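PDB 6BLJ: serine-tRNA ligase from Naegleria fowleri, which probably attaches serine to its cognate tRNA in the cytosol by way of a seryl-adenylate made from ATP, and is captured here with AMP bound. Local coordinates for residues R213-L218 with F328-F333; L226-Y231 with T446-T451; K278-T283 with T311-E316. One frame throughout, in Å; residues are numbered along the deposited sequence. Where two conformers were deposited one is given.

Contact 1 (R213-L218 with F328-F333); sequences RGYFLL and FRVHQF. With AMP (adenosine monophosphate), chain D.
Tyr215 and Arg213 grip the backbone of 328-333 from the side away from the nucleotide. The Tyr215 hydroxyl donates to Gln332 O (OH to O 2.7 Å), with that oxygen at the ring edge. Chi1 of 64° sets the Tyr215 ring between its own backbone N and carbonyl carbon and carries it across Val330, whose CG1 lies 3.8 Å from Tyr215 CE1. Arg213 runs extended over one face of the His331 imidazole, with its CD 4.0 Å from the ring centroid in a CH-pi contact. Its NH1 then reaches Arg329 O at 3.0 Å, bent to 139° at the hydrogen and coming from above the carbonyl plane. A water donates to Arg213 O and accepts from His331 N. Segment 328-333 closes the motif 2 loop of the class II synthetase fold and enters strand 332-342. Here Val330 reads the adenine edge, its N donating to AMP N1 (3.0 Å, 171°) while AMP N6 donates to Val330 O at 2.8 Å. Phe333 spreads its ring flat over one face of the base, with CZ 3.5 Å from AMP C4. Farther out, the Arg213 guanidinium also binds the carbonyls of Lys322 and Asp323, and Arg329 makes salt bridges to Asp323 and Glu316. His331 ND1 is bonded to Arg314 O, and the Gln332 amide crosses to Tyr245, Thr246 and Phe248 of the second subunit.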
loop_
_atom_site.group_PDB
_atom_site.type_symbol
_atom_site.label_atom_id
_atom_site.label_comp_id
_atom_site.label_asym_id
_atom_site.label_seq_id
_atom_site.Cartn_x
_atom_site.Cartn_y
_atom_site.Cartn_z
ATOM N N ARG A 213 16.181 -7.206 4.749
ATOM C CA ARG A 213 16.732 -8.093 3.713
ATOM C C ARG A 213 17.822 -7.442 2.861
ATOM O O ARG A 213 18.278 -8.054 1.885
ATOM C CB ARG A 213 15.637 -8.639 2.779
ATOM C CG ARG A 213 14.422 -9.311 3.533
ATOM C CD ARG A 213 13.485 -10.087 2.532
ATOM N NE ARG A 213 12.345 -10.679 3.226
ATOM C CZ ARG A 213 12.327 -11.929 3.691
ATOM N NH1 ARG A 213 13.372 -12.736 3.508
ATOM N NH2 ARG A 213 11.265 -12.381 4.341
ATOM N N GLY A 214 18.268 -6.232 3.191
ATOM C CA GLY A 214 19.330 -5.604 2.403
ATOM C C GLY A 214 20.665 -6.315 2.560
ATOM O O GLY A 214 20.999 -6.844 3.622
ATOM N N TYR A 215 21.464 -6.314 1.486
ATOM C CA TYR A 215 22.750 -7.002 1.532
ATOM C C TYR A 215 23.761 -6.295 0.641
ATOM O O TYR A 215 23.402 -5.688 -0.369
ATOM C CB TYR A 215 22.626 -8.489 1.099
ATOM C CG TYR A 215 22.188 -8.683 -0.356
ATOM C CD1 TYR A 215 20.839 -8.579 -0.718
ATOM C CD2 TYR A 215 23.116 -8.998 -1.356
ATOM C CE1 TYR A 215 20.426 -8.762 -2.050
ATOM C CE2 TYR A 215 22.713 -9.202 -2.694
ATOM C CZ TYR A 215 21.372 -9.070 -3.022
ATOM O OH TYR A 215 20.956 -9.248 -4.316
ATOM N N PHE A 216 25.034 -6.375 1.035
ATOM C CA PHE A 216 26.159 -6.172 0.123
ATOM C C PHE A 216 26.791 -7.522 -0.172
ATOM O O PHE A 216 26.955 -8.341 0.736
ATOM C CB PHE A 216 27.266 -5.279 0.708
ATOM C CG PHE A 216 26.880 -3.836 0.934
ATOM C CD1 PHE A 216 27.381 -2.827 0.103
ATOM C CD2 PHE A 216 26.101 -3.481 2.018
ATOM C CE1 PHE A 216 27.064 -1.471 0.342
ATOM C CE2 PHE A 216 25.760 -2.121 2.270
ATOM C CZ PHE A 216 26.252 -1.120 1.438
ATOM N N LEU A 217 27.151 -7.745 -1.436
ATOM C CA LEU A 217 27.940 -8.899 -1.848
ATOM C C LEU A 217 29.356 -8.420 -2.154
ATOM O O LEU A 217 29.542 -7.342 -2.734
ATOM C CB LEU A 217 27.312 -9.582 -3.074
ATOM C CG LEU A 217 27.462 -11.101 -3.246
ATOM C CD1 LEU A 217 26.701 -11.844 -2.151
ATOM C CD2 LEU A 217 26.995 -11.562 -4.632
ATOM N N LEU A 218 30.368 -9.201 -1.728
ATOM C CA LEU A 218 31.772 -8.795 -1.885
ATOM C C LEU A 218 32.647 -9.874 -2.528
ATOM O O LEU A 218 32.458 -11.073 -2.309
ATOM C CB LEU A 218 32.423 -8.420 -0.533
ATOM C CG LEU A 218 31.835 -7.209 0.219
ATOM C CD1 LEU A 218 30.667 -7.656 1.060
ATOM C CD2 LEU A 218 32.876 -6.504 1.074
ATOM N N PHE A 328 18.682 -15.842 -0.121
ATOM C CA PHE A 328 17.723 -16.746 -0.766
ATOM C C PHE A 328 16.426 -16.021 -1.134
ATOM O O PHE A 328 15.872 -16.230 -2.221
ATOM C CB PHE A 328 17.443 -17.922 0.172
ATOM C CG PHE A 328 16.433 -18.901 -0.339
ATOM C CD1 PHE A 328 15.077 -18.679 -0.136
ATOM C CD2 PHE A 328 16.834 -20.074 -0.970
ATOM C CE1 PHE A 328 14.128 -19.602 -0.587
ATOM C CE2 PHE A 328 15.890 -21.009 -1.413
ATOM C CZ PHE A 328 14.542 -20.769 -1.228
ATOM N N ARG A 329 15.904 -15.205 -0.227
ATOM C CA ARG A 329 14.709 -14.404 -0.477
ATOM C C ARG A 329 15.037 -12.969 -0.107
ATOM O O ARG A 329 15.170 -12.649 1.083
ATOM C CB ARG A 329 13.514 -14.913 0.338
ATOM C CG ARG A 329 12.240 -14.109 0.102
ATOM C CD ARG A 329 11.109 -14.564 1.023
ATOM N NE ARG A 329 10.803 -15.980 0.849
ATOM C CZ ARG A 329 10.016 -16.465 -0.106
ATOM N NH1 ARG A 329 9.430 -15.642 -0.971
ATOM N NH2 ARG A 329 9.805 -17.774 -0.191
ATOM N N VAL A 330 15.130 -12.104 -1.118
ATOM C CA VAL A 330 15.540 -10.721 -0.952
ATOM C C VAL A 330 14.548 -9.825 -1.696
ATOM O O VAL A 330 13.639 -10.305 -2.368
ATOM C CB VAL A 330 16.981 -10.493 -1.446
ATOM C CG1 VAL A 330 17.982 -11.157 -0.497
ATOM C CG2 VAL A 330 17.151 -11.061 -2.869
ATOM N N HIS A 331 14.729 -8.506 -1.556
ATOM C CA HIS A 331 13.940 -7.523 -2.290
ATOM C C HIS A 331 14.553 -7.150 -3.632
ATOM O O HIS A 331 13.871 -6.509 -4.436
ATOM C CB HIS A 331 13.764 -6.230 -1.482
ATOM C CG HIS A 331 13.095 -6.426 -0.159
ATOM N ND1 HIS A 331 11.805 -6.893 -0.037
ATOM C CD2 HIS A 331 13.530 -6.185 1.102
ATOM C CE1 HIS A 331 11.478 -6.942 1.244
ATOM N NE2 HIS A 331 12.510 -6.527 1.956
ATOM N N GLN A 332 15.806 -7.544 -3.883
ATOM C CA GLN A 332 16.568 -7.098 -5.047
ATOM C C GLN A 332 17.466 -8.232 -5.522
ATOM O O GLN A 332 18.324 -8.701 -4.764
ATOM C CB GLN A 332 17.401 -5.861 -4.681
ATOM C CG GLN A 332 18.351 -5.353 -5.749
ATOM C CD GLN A 332 19.314 -4.308 -5.179
ATOM O OE1 GLN A 332 18.905 -3.384 -4.479
ATOM N NE2 GLN A 332 20.596 -4.480 -5.446
ATOM N N PHE A 333 17.287 -8.658 -6.773
ATOM C CA PHE A 333 18.114 -9.727 -7.328
ATOM C C PHE A 333 18.099 -9.638 -8.853
ATOM O O PHE A 333 17.161 -9.097 -9.456
ATOM C CB PHE A 333 17.623 -11.106 -6.843
ATOM C CG PHE A 333 16.184 -11.415 -7.227
ATOM C CD1 PHE A 333 15.134 -10.966 -6.442
ATOM C CD2 PHE A 333 15.890 -12.151 -8.366
ATOM C CE1 PHE A 333 13.800 -11.255 -6.775
ATOM C CE2 PHE A 333 14.565 -12.434 -8.714
ATOM C CZ PHE A 333 13.516 -11.980 -7.903
HETATM P P AMP D . 8.484 -16.204 -9.629
HETATM O O1P AMP D . 7.791 -15.919 -8.296
HETATM O O2P AMP D . 8.487 -15.160 -10.674
HETATM O O3P AMP D . 7.988 -17.547 -10.146
HETATM O "O5'" AMP D . 10.014 -16.444 -9.254
HETATM C "C5'" AMP D . 10.954 -16.885 -10.224
HETATM C "C4'" AMP D . 12.269 -17.249 -9.567
HETATM O "O4'" AMP D . 12.925 -16.050 -9.080
HETATM C "C3'" AMP D . 12.158 -18.135 -8.345
HETATM O "O3'" AMP D . 12.043 -19.506 -8.676
HETATM C "C2'" AMP D . 13.418 -17.804 -7.566
HETATM O "O2'" AMP D . 14.527 -18.489 -8.122
HETATM C "C1'" AMP D . 13.574 -16.313 -7.858
HETATM N N9 AMP D . 12.982 -15.449 -6.807
HETATM C C8 AMP D . 11.651 -15.161 -6.645
HETATM N N7 AMP D . 11.397 -14.361 -5.634
HETATM C C5 AMP D . 12.647 -14.101 -5.096
HETATM C C6 AMP D . 13.067 -13.318 -4.001
HETATM N N6 AMP D . 12.238 -12.577 -3.246
HETATM N N1 AMP D . 14.384 -13.301 -3.710
HETATM C C2 AMP D . 15.225 -13.997 -4.485
HETATM N N3 AMP D . 14.952 -14.748 -5.557
HETATM C C4 AMP D . 13.637 -14.769 -5.808
HETATM O O HOH W 1 17.193 -7.146 -0.402
#

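Contact 2 (L226-Y231 with T446-T451). With AMP (adenosine monophosphate), chain D.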
loop_
_atom_site.group_PDB
_atom_site.type_symbol
_atom_site.label_atom_id
_atom_site.label_comp_id
_atom_site.label_asym_id
_atom_site.label_seq_id
_atom_site.Cartn_x
_atom_site.Cartn_y
_atom_site.Cartn_z
ATOM N N LEU A 226 28.237 -12.208 -11.639
ATOM C CA LEU A 226 28.372 -11.812 -13.034
ATOM C C LEU A 226 28.580 -13.009 -13.943
ATOM O O LEU A 226 28.044 -13.040 -15.053
ATOM C CB LEU A 226 29.535 -10.840 -13.215
ATOM C CG LEU A 226 29.248 -9.352 -13.171
ATOM C CD1 LEU A 226 30.503 -8.638 -13.589
ATOM C CD2 LEU A 226 28.130 -9.054 -14.156
ATOM N N ALA A 227 29.410 -13.970 -13.520
ATOM C CA ALA A 227 29.666 -15.132 -14.365
ATOM C C ALA A 227 28.362 -15.857 -14.699
ATOM O O ALA A 227 28.149 -16.265 -15.846
ATOM C CB ALA A 227 30.668 -16.069 -13.679
ATOM N N LEU A 228 27.466 -16.000 -13.710
ATOM C CA LEU A 228 26.184 -16.658 -13.948
ATOM C C LEU A 228 25.356 -15.904 -14.976
ATOM O O LEU A 228 24.722 -16.517 -15.843
ATOM C CB LEU A 228 25.401 -16.781 -12.640
ATOM C CG LEU A 228 25.521 -18.022 -11.758
ATOM C CD1 LEU A 228 24.741 -17.788 -10.459
ATOM C CD2 LEU A 228 24.997 -19.266 -12.479
ATOM N N GLN A 229 25.317 -14.573 -14.864
ATOM C CA GLN A 229 24.574 -13.763 -15.819
ATOM C C GLN A 229 25.172 -13.890 -17.213
ATOM O O GLN A 229 24.450 -14.056 -18.198
ATOM C CB GLN A 229 24.574 -12.299 -15.379
ATOM C CG GLN A 229 23.751 -12.009 -14.146
ATOM C CD GLN A 229 24.083 -10.653 -13.582
ATOM O OE1 GLN A 229 24.414 -10.515 -12.404
ATOM N NE2 GLN A 229 24.054 -9.644 -14.440
ATOM N N ASN A 230 26.503 -13.769 -17.309
ATOM C CA ASN A 230 27.180 -13.826 -18.601
ATOM C C ASN A 230 26.981 -15.185 -19.271
ATOM O O ASN A 230 26.727 -15.270 -20.483
ATOM C CB ASN A 230 28.665 -13.538 -18.386
ATOM C CG ASN A 230 29.361 -13.012 -19.628
ATOM O OD1 ASN A 230 30.244 -12.165 -19.543
ATOM N ND2 ASN A 230 28.974 -13.525 -20.791
ATOM N N TYR A 231 27.132 -16.260 -18.499
ATOM C CA TYR A 231 26.944 -17.605 -19.029
ATOM C C TYR A 231 25.492 -17.833 -19.435
ATOM O O TYR A 231 25.218 -18.364 -20.517
ATOM C CB TYR A 231 27.395 -18.637 -17.984
ATOM C CG TYR A 231 27.028 -20.074 -18.314
ATOM C CD1 TYR A 231 27.332 -20.613 -19.556
ATOM C CD2 TYR A 231 26.383 -20.888 -17.383
ATOM C CE1 TYR A 231 26.997 -21.926 -19.878
ATOM C CE2 TYR A 231 26.045 -22.215 -17.694
ATOM C CZ TYR A 231 26.361 -22.720 -18.951
ATOM O OH TYR A 231 26.037 -24.013 -19.291
ATOM N N THR A 446 17.810 -18.271 -14.648
ATOM C CA THR A 446 18.462 -18.228 -13.346
ATOM C C THR A 446 18.224 -16.884 -12.666
ATOM O O THR A 446 18.451 -15.821 -13.253
ATOM C CB THR A 446 19.973 -18.531 -13.472
ATOM O OG1 THR A 446 20.598 -18.452 -12.187
ATOM C CG2 THR A 446 20.691 -17.562 -14.422
ATOM N N ALA A 447 17.756 -16.952 -11.423
ATOM C CA ALA A 447 17.779 -15.830 -10.499
ATOM C C ALA A 447 19.038 -15.987 -9.649
ATOM O O ALA A 447 19.182 -16.985 -8.935
ATOM C CB ALA A 447 16.511 -15.821 -9.643
ATOM N N THR A 448 19.970 -15.034 -9.755
ATOM C CA THR A 448 21.342 -15.401 -9.420
ATOM C C THR A 448 21.607 -15.465 -7.916
ATOM O O THR A 448 22.398 -16.310 -7.493
ATOM C CB THR A 448 22.343 -14.467 -10.123
ATOM O OG1 THR A 448 22.118 -13.107 -9.718
ATOM C CG2 THR A 448 22.201 -14.588 -11.656
ATOM N N SER A 449 20.965 -14.631 -7.082
ATOM C CA SER A 449 21.271 -14.706 -5.647
ATOM C C SER A 449 20.850 -16.054 -5.055
ATOM O O SER A 449 21.607 -16.664 -4.287
ATOM C CB SER A 449 20.640 -13.525 -4.890
ATOM O OG SER A 449 19.252 -13.688 -4.603
ATOM N N ARG A 450 19.674 -16.565 -5.439
ATOM C CA ARG A 450 19.256 -17.881 -4.954
ATOM C C ARG A 450 20.055 -19.014 -5.613
ATOM O O ARG A 450 20.306 -20.048 -4.978
ATOM C CB ARG A 450 17.752 -18.081 -5.175
ATOM C CG ARG A 450 17.164 -19.351 -4.520
ATOM C CD ARG A 450 15.647 -19.428 -4.669
ATOM N NE ARG A 450 14.977 -18.344 -3.944
ATOM C CZ ARG A 450 13.661 -18.268 -3.776
ATOM N NH1 ARG A 450 12.872 -19.230 -4.269
ATOM N NH2 ARG A 450 13.140 -17.257 -3.082
ATOM N N THR A 451 20.415 -18.875 -6.897
ATOM C CA THR A 451 21.281 -19.878 -7.521
ATOM C C THR A 451 22.664 -19.892 -6.866
ATOM O O THR A 451 23.247 -20.965 -6.670
ATOM C CB THR A 451 21.371 -19.643 -9.041
ATOM O OG1 THR A 451 20.076 -19.812 -9.634
ATOM C CG2 THR A 451 22.342 -20.614 -9.727
HETATM P P AMP D . 8.484 -16.204 -9.629
HETATM O O1P AMP D . 7.791 -15.919 -8.296
HETATM O O2P AMP D . 8.487 -15.160 -10.674
HETATM O O3P AMP D . 7.988 -17.547 -10.146
HETATM O "O5'" AMP D . 10.014 -16.444 -9.254
HETATM C "C5'" AMP D . 10.954 -16.885 -10.224
HETATM C "C4'" AMP D . 12.269 -17.249 -9.567
HETATM O "O4'" AMP D . 12.925 -16.050 -9.080
HETATM C "C3'" AMP D . 12.158 -18.135 -8.345
HETATM O "O3'" AMP D . 12.043 -19.506 -8.676
HETATM C "C2'" AMP D . 13.418 -17.804 -7.566
HETATM O "O2'" AMP D . 14.527 -18.489 -8.122
HETATM C "C1'" AMP D . 13.574 -16.313 -7.858
HETATM N N9 AMP D . 12.982 -15.449 -6.807
HETATM C C8 AMP D . 11.651 -15.161 -6.645
HETATM N N7 AMP D . 11.397 -14.361 -5.634
HETATM C C5 AMP D . 12.647 -14.101 -5.096
HETATM C C6 AMP D . 13.067 -13.318 -4.001
HETATM N N6 AMP D . 12.238 -12.577 -3.246
HETATM N N1 AMP D . 14.384 -13.301 -3.710
HETATM C C2 AMP D . 15.225 -13.997 -4.485
HETATM N N3 AMP D . 14.952 -14.748 -5.557
HETATM C C4 AMP D . 13.637 -14.769 -5.808
#
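Thr448 and Thr451 both turn a methyl toward Leu228, through different first torsions. In Thr448, chi1 of 60° puts CG2 anti to the carbonyl carbon, where it sits 4.0 Å from Leu228 CB and 3.9 Å from Gln229 CG. In Thr451, chi1 of -63° leaves CG2 anti to the backbone N, and this methyl meets Leu228 CD1 at 3.8 Å. Leu228 thus lies along the first turn of helix 448-458: CB faces the Thr448 methyl, while CD1 lies between the two threonines, nearest the Thr451 methyl. The Gln229 chain crosses Thr448 at about a right angle and touches it through CG. Within the two segments the contact is made by methyl and methylene groups; the polar tie between the helices is Thr448 OG1 to Asn225 OD1, one residue before 226-231. Thr451 OG1 and Thr446 OG1 instead pair on their own side, sharing a bond of 2.9 Å between strand end and helix. Ala447 is the N-cap, its O accepting from Thr451 N at 3.0 Å, while its CB packs 3.5 Å from AMP C1'. This strand-to-helix passage has the form of class II motif 3, and its Arg450 lays a guanidinium face over the ribose at C2' and also bonds to Glu406 and Phe328 O. Helix 220-238 packs on the start of helix 448-458, a layer behind the residues that touch AMP, and beside strand 332-342, with helix 348-366 against Thr446 and the second subunit meeting Leu226 and Asn230.

Contact 3 (K278-T283 with T311-E316); sequences KYLIAT and TCFRKE. With AMP (adenosine monophosphate), chain D.
Phe313, Ala282 and Leu280 bury the most surface between these segments. Leu280 sets its CD1 over one face of the Phe313 ring, 4.1 Å from the centroid and offset toward the rim, a CH-pi contact. Ile281 O lies in the plane of that ring at its edge and accepts from Phe313 N at 2.8 Å. A water donates to both Leu280 O and Phe313 O, bridging the two segments next to that bond. Ala282 works through its backbone: its CA lies 3.4 Å from Phe313 O in a CA-H...O contact, and its O is held by two nitrogens of Arg314. NE at 3.0 Å and NH2 at 3.2 Å both approach Ala282 O from the same face of its plane, while the oxygen lies nearly in the guanidinium plane. This side-on grip fixes the rotation of an extended arginine whose other edge meets the phosphate, NH1 bonding AMP O1P at 2.9 Å (167°) and NH2 bonding AMP O2P at 2.9 Å (175°). Glu316 OE2 accepts from the adenine amino group, N6, at 3.0 Å. An arginine at the end of a motif 2 strand, clamping the alpha-phosphate, is a hallmark of the class II synthetase active site.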
loop_
_atom_site.group_PDB
_atom_site.type_symbol
_atom_site.label_atom_id
_atom_site.label_comp_id
_atom_site.label_asym_id
_atom_site.label_seq_id
_atom_site.Cartn_x
_atom_site.Cartn_y
_atom_site.Cartn_z
ATOM N N LYS A 278 5.537 5.331 -11.094
ATOM C CA LYS A 278 5.871 4.090 -11.761
ATOM C C LYS A 278 5.974 2.983 -10.726
ATOM O O LYS A 278 5.929 3.229 -9.522
ATOM C CB LYS A 278 7.190 4.254 -12.515
ATOM C CG LYS A 278 7.139 5.325 -13.598
ATOM C CD LYS A 278 8.522 5.481 -14.197
ATOM C CE LYS A 278 8.656 6.790 -14.917
ATOM N NZ LYS A 278 8.647 7.938 -13.976
ATOM N N TYR A 279 6.122 1.754 -11.209
ATOM C CA TYR A 279 6.421 0.608 -10.366
ATOM C C TYR A 279 7.792 0.064 -10.741
ATOM O O TYR A 279 8.121 -0.004 -11.922
ATOM C CB TYR A 279 5.411 -0.546 -10.530
ATOM C CG TYR A 279 4.005 -0.322 -10.016
ATOM C CD1 TYR A 279 3.749 -0.230 -8.656
ATOM C CD2 TYR A 279 2.920 -0.308 -10.888
ATOM C CE1 TYR A 279 2.456 -0.064 -8.176
ATOM C CE2 TYR A 279 1.621 -0.153 -10.418
ATOM C CZ TYR A 279 1.400 -0.027 -9.067
ATOM O OH TYR A 279 0.118 0.143 -8.605
ATOM N N LEU A 280 8.560 -0.388 -9.746
ATOM C CA LEU A 280 9.734 -1.203 -10.045
ATOM C C LEU A 280 9.265 -2.581 -10.501
ATOM O O LEU A 280 8.317 -3.147 -9.948
ATOM C CB LEU A 280 10.629 -1.346 -8.812
ATOM C CG LEU A 280 11.320 -0.078 -8.292
ATOM C CD1 LEU A 280 12.066 -0.352 -6.999
ATOM C CD2 LEU A 280 12.282 0.483 -9.348
ATOM N N ILE A 281 9.926 -3.131 -11.512
ATOM C CA ILE A 281 9.493 -4.428 -12.026
ATOM C C ILE A 281 9.879 -5.548 -11.066
ATOM O O ILE A 281 10.927 -5.500 -10.400
ATOM C CB ILE A 281 10.064 -4.670 -13.431
ATOM C CG1 ILE A 281 11.591 -4.836 -13.395
ATOM C CG2 ILE A 281 9.606 -3.529 -14.356
ATOM C CD1 ILE A 281 12.210 -5.236 -14.814
ATOM N N ALA A 282 9.011 -6.562 -10.982
ATOM C CA ALA A 282 9.280 -7.792 -10.240
ATOM C C ALA A 282 10.001 -8.839 -11.081
ATOM O O ALA A 282 10.585 -9.767 -10.514
ATOM C CB ALA A 282 7.959 -8.396 -9.709
ATOM N N THR A 283 10.028 -8.673 -12.404
ATOM C CA THR A 283 10.589 -9.642 -13.337
ATOM C C THR A 283 10.631 -8.992 -14.717
ATOM O O THR A 283 9.724 -8.235 -15.066
ATOM C CB THR A 283 9.756 -10.949 -13.369
ATOM O OG1 THR A 283 10.135 -11.751 -14.500
ATOM C CG2 THR A 283 8.233 -10.674 -13.452
ATOM N N THR A 311 17.568 -6.433 -13.175
ATOM C CA THR A 311 17.340 -6.544 -11.746
ATOM C C THR A 311 15.833 -6.575 -11.526
ATOM O O THR A 311 15.066 -6.028 -12.324
ATOM C CB THR A 311 18.022 -5.389 -11.001
ATOM O OG1 THR A 311 19.426 -5.485 -11.237
ATOM C CG2 THR A 311 17.790 -5.465 -9.468
ATOM N N CYS A 312 15.421 -7.271 -10.469
ATOM C CA CYS A 312 14.036 -7.491 -10.086
ATOM C C CYS A 312 13.841 -7.037 -8.649
ATOM O O CYS A 312 14.708 -7.266 -7.799
ATOM C CB CYS A 312 13.660 -8.974 -10.185
ATOM S SG CYS A 312 13.984 -9.688 -11.822
ATOM N N PHE A 313 12.685 -6.443 -8.372
ATOM C CA PHE A 313 12.401 -5.870 -7.059
ATOM C C PHE A 313 11.073 -6.402 -6.543
ATOM O O PHE A 313 10.058 -6.339 -7.248
ATOM C CB PHE A 313 12.360 -4.343 -7.117
ATOM C CG PHE A 313 13.615 -3.712 -7.693
ATOM C CD1 PHE A 313 14.643 -3.282 -6.861
ATOM C CD2 PHE A 313 13.757 -3.543 -9.067
ATOM C CE1 PHE A 313 15.793 -2.677 -7.395
ATOM C CE2 PHE A 313 14.906 -2.953 -9.607
ATOM C CZ PHE A 313 15.914 -2.520 -8.770
ATOM N N ARG A 314 11.068 -6.910 -5.309
ATOM C CA ARG A 314 9.863 -7.515 -4.756
ATOM C C ARG A 314 9.717 -7.151 -3.289
ATOM O O ARG A 314 10.631 -7.383 -2.494
ATOM C CB ARG A 314 9.892 -9.031 -4.937
ATOM C CG ARG A 314 9.945 -9.417 -6.405
ATOM C CD ARG A 314 9.663 -10.852 -6.593
ATOM N NE ARG A 314 9.779 -11.222 -7.989
ATOM C CZ ARG A 314 9.323 -12.367 -8.470
ATOM N NH1 ARG A 314 8.714 -13.229 -7.648
ATOM N NH2 ARG A 314 9.490 -12.646 -9.756
ATOM N N LYS A 315 8.547 -6.613 -2.928
ATOM C CA LYS A 315 8.325 -6.176 -1.559
ATOM C C LYS A 315 8.224 -7.364 -0.594
ATOM O O LYS A 315 8.561 -7.224 0.582
ATOM C CB LYS A 315 7.062 -5.317 -1.476
ATOM C CG LYS A 315 7.145 -3.996 -2.259
ATOM C CD LYS A 315 6.019 -3.052 -1.841
ATOM C CE LYS A 315 4.665 -3.707 -2.085
ATOM N NZ LYS A 315 3.571 -2.710 -2.041
ATOM N N GLU A 316 7.781 -8.529 -1.071
ATOM C CA GLU A 316 7.674 -9.735 -0.228
ATOM C C GLU A 316 6.847 -9.472 1.032
ATOM O O GLU A 316 7.141 -9.985 2.116
ATOM C CB GLU A 316 9.061 -10.273 0.150
ATOM C CG GLU A 316 9.907 -10.699 -1.055
ATOM C CD GLU A 316 9.298 -11.881 -1.766
ATOM O OE1 GLU A 316 8.774 -12.760 -1.050
ATOM O OE2 GLU A 316 9.343 -11.931 -3.021
HETATM P P AMP D . 8.484 -16.204 -9.629
HETATM O O1P AMP D . 7.791 -15.919 -8.296
HETATM O O2P AMP D . 8.487 -15.160 -10.674
HETATM O O3P AMP D . 7.988 -17.547 -10.146
HETATM O "O5'" AMP D . 10.014 -16.444 -9.254
HETATM C "C5'" AMP D . 10.954 -16.885 -10.224
HETATM C "C4'" AMP D . 12.269 -17.249 -9.567
HETATM O "O4'" AMP D . 12.925 -16.050 -9.080
HETATM C "C3'" AMP D . 12.158 -18.135 -8.345
HETATM O "O3'" AMP D . 12.043 -19.506 -8.676
HETATM C "C2'" AMP D . 13.418 -17.804 -7.566
HETATM O "O2'" AMP D . 14.527 -18.489 -8.122
HETATM C "C1'" AMP D . 13.574 -16.313 -7.858
HETATM N N9 AMP D . 12.982 -15.449 -6.807
HETATM C C8 AMP D . 11.651 -15.161 -6.645
HETATM N N7 AMP D . 11.397 -14.361 -5.634
HETATM C C5 AMP D . 12.647 -14.101 -5.096
HETATM C C6 AMP D . 13.067 -13.318 -4.001
HETATM N N6 AMP D . 12.238 -12.577 -3.246
HETATM N N1 AMP D . 14.384 -13.301 -3.710
HETATM C C2 AMP D . 15.225 -13.997 -4.485
HETATM N N3 AMP D . 14.952 -14.748 -5.557
HETATM C C4 AMP D . 13.637 -14.769 -5.808
HETATM O O HOH W 2 8.659 -3.857 -7.428
#

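In the fold
The three contacts ring one AMP. Contacts 1 and 2, and likewise 1 and 3, have centres about 13 Å apart and touch; contacts 2 and 3 are about 18 Å apart and do not. Strands 304-313, 332-342 and 436-447 lie side by side in the mixed sheet, 332-342 in the middle, and carry one segment of each contact. Along the chain, contact 3 nests inside the loops closed by both others, whereas contacts 1 and 2 interleave. Adenine is sandwiched between Phe333 of contact 1 and Arg450 of contact 2, while contact 3 holds the phosphate through Arg314 and the adenine amino group through Glu316. All three reach the second subunit, placing the site close to the dimer interface.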